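Arginine decarboxylase, A207R protein (Paramecium bursaria Chlorella virus 1, PDB 2NVA) decarboxylates arginine to agmatine with the help of pyridoxal 5'-phosphate, and is a viral member of the eukaryotic ornithine decarboxylase-like family. Local coordinates at residues 196-199 / 200-204; 160-163 / 164-168. All coordinates share one frame; numbering follows the deposited sequence.

Contact 1: 196-199 / 200-204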
loop_
_atom_site.group_PDB
_atom_site.type_symbol
_atom_site.label_atom_id
_atom_site.label_comp_id
_atom_site.label_asym_id
_atom_site.label_seq_id
_atom_site.Cartn_x
_atom_site.Cartn_y
_atom_site.Cartn_z
ATOM N N GLU A 196 16.736 -32.526 -10.213
ATOM C CA GLU A 196 16.891 -33.455 -9.102
ATOM C C GLU A 196 15.543 -33.760 -8.460
ATOM O O GLU A 196 15.281 -34.898 -8.077
ATOM C CB GLU A 196 17.874 -32.911 -8.064
ATOM C CG GLU A 196 19.310 -32.827 -8.598
ATOM C CD GLU A 196 20.252 -32.022 -7.717
ATOM O OE1 GLU A 196 19.791 -31.379 -6.736
ATOM O OE2 GLU A 196 21.482 -32.025 -8.016
ATOM N N ALA A 197 14.692 -32.741 -8.333
ATOM C CA ALA A 197 13.334 -32.957 -7.823
ATOM C C ALA A 197 12.464 -33.760 -8.807
ATOM O O ALA A 197 11.660 -34.606 -8.405
ATOM C CB ALA A 197 12.678 -31.613 -7.485
ATOM N N PHE A 198 12.631 -33.476 -10.094
ATOM C CA PHE A 198 11.956 -34.193 -11.173
ATOM C C PHE A 198 12.258 -35.689 -11.050
ATOM O O PHE A 198 11.347 -36.535 -11.144
ATOM C CB PHE A 198 12.510 -33.660 -12.491
ATOM C CG PHE A 198 11.574 -33.745 -13.652
ATOM C CD1 PHE A 198 10.661 -32.719 -13.900
ATOM C CD2 PHE A 198 11.666 -34.816 -14.545
ATOM C CE1 PHE A 198 9.821 -32.769 -14.996
ATOM C CE2 PHE A 198 10.824 -34.880 -15.660
ATOM C CZ PHE A 198 9.899 -33.831 -15.876
ATOM N N ASN A 199 13.535 -36.003 -10.813
ATOM C CA ASN A 199 13.999 -37.378 -10.660
ATOM C C ASN A 199 13.469 -38.078 -9.402
ATOM O O ASN A 199 13.262 -39.296 -9.421
ATOM C CB ASN A 199 15.534 -37.465 -10.748
ATOM C CG ASN A 199 16.066 -37.163 -12.156
ATOM O OD1 ASN A 199 15.328 -37.225 -13.156
ATOM N ND2 ASN A 199 17.341 -36.830 -12.235
ATOM N N GLU A 200 13.256 -37.317 -8.327
ATOM C CA GLU A 200 12.616 -37.836 -7.120
ATOM C C GLU A 200 11.151 -38.176 -7.383
ATOM O O GLU A 200 10.659 -39.208 -6.920
ATOM C CB GLU A 200 12.685 -36.826 -5.976
ATOM C CG GLU A 200 14.055 -36.664 -5.383
ATOM C CD GLU A 200 14.384 -37.712 -4.332
ATOM O OE1 GLU A 200 15.246 -37.402 -3.474
ATOM O OE2 GLU A 200 13.811 -38.829 -4.339
ATOM N N ALA A 201 10.475 -37.311 -8.144
ATOM C CA ALA A 201 9.073 -37.521 -8.498
ATOM C C ALA A 201 8.890 -38.792 -9.325
ATOM O O ALA A 201 7.960 -39.571 -9.083
ATOM C CB ALA A 201 8.496 -36.294 -9.234
ATOM N N ILE A 202 9.786 -39.005 -10.288
ATOM C CA ILE A 202 9.774 -40.232 -11.090
ATOM C C ILE A 202 10.000 -41.455 -10.176
ATOM O O ILE A 202 9.316 -42.483 -10.313
ATOM C CB ILE A 202 10.808 -40.164 -12.244
ATOM C CG1 ILE A 202 10.355 -39.137 -13.288
ATOM C CG2 ILE A 202 10.999 -41.544 -12.915
ATOM C CD1 ILE A 202 11.447 -38.675 -14.231
ATOM N N SER A 203 10.941 -41.322 -9.239
ATOM C CA SER A 203 11.277 -42.380 -8.292
ATOM C C SER A 203 10.074 -42.797 -7.434
ATOM O O SER A 203 9.871 -43.979 -7.163
ATOM C CB SER A 203 12.456 -41.958 -7.404
ATOM O OG SER A 203 12.804 -43.016 -6.514
ATOM N N VAL A 204 9.283 -41.809 -7.028
ATOM C CA VAL A 204 8.074 -42.009 -6.229
ATOM C C VAL A 204 6.953 -42.669 -7.050
ATOM O O VAL A 204 6.114 -43.389 -6.494
ATOM C CB VAL A 204 7.639 -40.653 -5.575
ATOM C CG1 VAL A 204 6.222 -40.695 -5.028
ATOM C CG2 VAL A 204 8.620 -40.267 -4.480
#

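Contact 2: 160-163 / 164-168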
loop_
_atom_site.group_PDB
_atom_site.type_symbol
_atom_site.label_atom_id
_atom_site.label_comp_id
_atom_site.label_asym_id
_atom_site.label_seq_id
_atom_site.Cartn_x
_atom_site.Cartn_y
_atom_site.Cartn_z
ATOM N N LEU A 160 6.203 -35.475 -2.238
ATOM C CA LEU A 160 5.879 -36.242 -3.437
ATOM C C LEU A 160 5.221 -37.566 -3.078
ATOM O O LEU A 160 4.308 -38.013 -3.771
ATOM C CB LEU A 160 7.125 -36.460 -4.301
ATOM C CG LEU A 160 7.716 -35.178 -4.924
ATOM C CD1 LEU A 160 9.117 -35.428 -5.437
ATOM C CD2 LEU A 160 6.829 -34.641 -6.045
ATOM N N GLU A 161 5.685 -38.181 -1.993
ATOM C CA GLU A 161 5.111 -39.437 -1.511
ATOM C C GLU A 161 3.715 -39.225 -0.972
ATOM O O GLU A 161 2.828 -40.045 -1.183
ATOM C CB GLU A 161 6.003 -40.050 -0.439
ATOM C CG GLU A 161 7.254 -40.695 -1.007
ATOM C CD GLU A 161 8.227 -41.182 0.066
ATOM O OE1 GLU A 161 9.000 -42.124 -0.228
ATOM O OE2 GLU A 161 8.235 -40.627 1.198
ATOM N N TYR A 162 3.524 -38.109 -0.276
ATOM C CA TYR A 162 2.216 -37.759 0.258
ATOM C C TYR A 162 1.217 -37.505 -0.865
ATOM O O TYR A 162 0.055 -37.922 -0.775
ATOM C CB TYR A 162 2.320 -36.553 1.190
ATOM C CG TYR A 162 1.118 -36.379 2.097
ATOM C CD1 TYR A 162 0.837 -37.297 3.114
ATOM C CD2 TYR A 162 0.261 -35.300 1.934
ATOM C CE1 TYR A 162 -0.279 -37.134 3.941
ATOM C CE2 TYR A 162 -0.833 -35.111 2.756
ATOM C CZ TYR A 162 -1.092 -36.013 3.757
ATOM O OH TYR A 162 -2.190 -35.832 4.557
ATOM N N ALA A 163 1.661 -36.824 -1.914
ATOM C CA ALA A 163 0.809 -36.624 -3.074
ATOM C C ALA A 163 0.413 -37.973 -3.686
ATOM O O ALA A 163 -0.755 -38.198 -3.966
ATOM C CB ALA A 163 1.500 -35.737 -4.094
ATOM N N LYS A 164 1.385 -38.868 -3.868
ATOM C CA LYS A 164 1.130 -40.215 -4.427
ATOM C C LYS A 164 0.087 -40.963 -3.591
ATOM O O LYS A 164 -0.858 -41.555 -4.124
ATOM C CB LYS A 164 2.444 -41.023 -4.493
ATOM C CG LYS A 164 2.359 -42.340 -5.289
ATOM C CD LYS A 164 2.397 -42.084 -6.805
ATOM C CE LYS A 164 2.034 -43.348 -7.579
ATOM N NZ LYS A 164 1.956 -43.064 -9.042
ATOM N N GLN A 165 0.267 -40.907 -2.268
ATOM C CA GLN A 165 -0.634 -41.575 -1.333
ATOM C C GLN A 165 -2.078 -41.076 -1.464
ATOM O O GLN A 165 -3.019 -41.859 -1.308
ATOM C CB GLN A 165 -0.145 -41.384 0.100
ATOM C CG GLN A 165 -1.190 -41.748 1.125
ATOM C CD GLN A 165 -0.706 -41.676 2.546
ATOM O OE1 GLN A 165 -1.436 -42.076 3.463
ATOM N NE2 GLN A 165 0.524 -41.189 2.759
ATOM N N LEU A 166 -2.240 -39.779 -1.735
ATOM C CA LEU A 166 -3.565 -39.170 -1.904
ATOM C C LEU A 166 -4.087 -39.203 -3.347
ATOM O O LEU A 166 -5.099 -38.568 -3.649
ATOM C CB LEU A 166 -3.576 -37.730 -1.367
ATOM C CG LEU A 166 -3.370 -37.506 0.135
ATOM C CD1 LEU A 166 -3.377 -36.008 0.439
ATOM C CD2 LEU A 166 -4.421 -38.234 0.965
ATOM N N ASP A 167 -3.411 -39.957 -4.215
ATOM C CA ASP A 167 -3.824 -40.091 -5.609
ATOM C C ASP A 167 -3.841 -38.736 -6.316
ATOM O O ASP A 167 -4.702 -38.479 -7.171
ATOM C CB ASP A 167 -5.191 -40.782 -5.713
ATOM C CG ASP A 167 -5.109 -42.260 -5.399
ATOM O OD1 ASP A 167 -4.032 -42.874 -5.634
ATOM O OD2 ASP A 167 -6.126 -42.844 -4.954
ATOM N N ILE A 168 -2.884 -37.890 -5.937
ATOM C CA ILE A 168 -2.682 -36.564 -6.545
ATOM C C ILE A 168 -1.589 -36.644 -7.605
ATOM O O ILE A 168 -0.484 -37.117 -7.326
ATOM C CB ILE A 168 -2.293 -35.489 -5.485
ATOM C CG1 ILE A 168 -3.394 -35.263 -4.434
ATOM C CG2 ILE A 168 -1.944 -34.148 -6.176
ATOM C CD1 ILE A 168 -4.804 -35.212 -5.025
#

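Contact 1: 196-199 / 200-204
The ring of F198 meets I202 one turn further along the helix: the CD1 methyl of I202 comes in obliquely and lies 3.9 Å from F198 CD2, while F242 packs against the same ring edge-to-face. F198 has CG anti to the backbone N (chi1 -152°), which sets CG beside its own carbonyl carbon and brings CD2 of the ring within range of the isoleucine. The extended I202 chain also runs past the backbone, with CG1 3.5 Å from F198 O. That oxygen accepts the N-H of I202 at 3.0 Å, so the two residues are tied by backbone and side chain together. The same i to i+4 bonding runs on both sides of it, from E200 N to E196 O, A201 N to A197 O and S203 N to N199 O. E200 bends at chi2 (-84°), and its CG rests 3.4 Å from E196 O. Its carboxylate turns away to form a salt bridge through OE2 with R157, whose NH1 also bonds to S203 OG. The C-terminal turns of helix 184-204 are therefore two-sided: F198 and I202 make an apolar patch that extends onto P208, whereas E200 and S203 share one arginine of helix 156-165, a pairing that probably favours the charged carboxylate.

Contact 2: 160-163 / 164-168
A163 O accepts the N-H of I168 at 2.9 Å while D167 N bonds to K164 O at 3.0 Å, and with D167 at positive phi (60°) this is a Schellman motif that ends helix 156-165. Before it, regular i to i+4 bonds join K164 N to L160 O and Q165 N to E161 O; L166 N bonds to Y162 O and, weakly, to A163 O. The main side-chain contact is between Y162 and L166. CG of the leucine sits over one face of the ring, and its CD1 methyl reaches Y162 CE2 at 3.6 Å. Y162 places CG anti to the backbone N (chi1 -163°), which brings the ring to where that methyl meets it. The extended Q165 chain passes Y162 obliquely, NE2 3.9 Å from CD1 of the ring, with amide and ring planes 71° apart. Where the chain turns back, I168 CB closes on A163 CB at 4.0 Å. Y162 and L166 face helix 115-124, where D119 bonds the tyrosine hydroxyl and H122 bonds L166 O. I168 lies on M130 of strand 129-133 and A163 on V170, packing the helix end against two adjacent parallel barrel strands, the second beginning two residues after I168.

Contact 2 ends helix 156-165 and contact 1 lies in the last turns of helix 184-204, successive helices of the TIM barrel that flank strand 170-174. Their centres are 13 Å apart, and the helices touch directly: V204 CG1 lies 3.5 Å from L160 O and 3.8 Å from K164 CB, and L160 CD1 packs 3.6 Å from A201 N. R157 adds polar links, pairing with E161 of its own helix as well as with E200. K164 NZ bonds to G205 O just beyond contact 1, and H206 NE2 is hydrogen-bonded to L160 O. Both contacts lie away from the cofactor and agmatine site, their centres about 30 and 31 Å from the chain's centre, and the packing between them joins two outer helices.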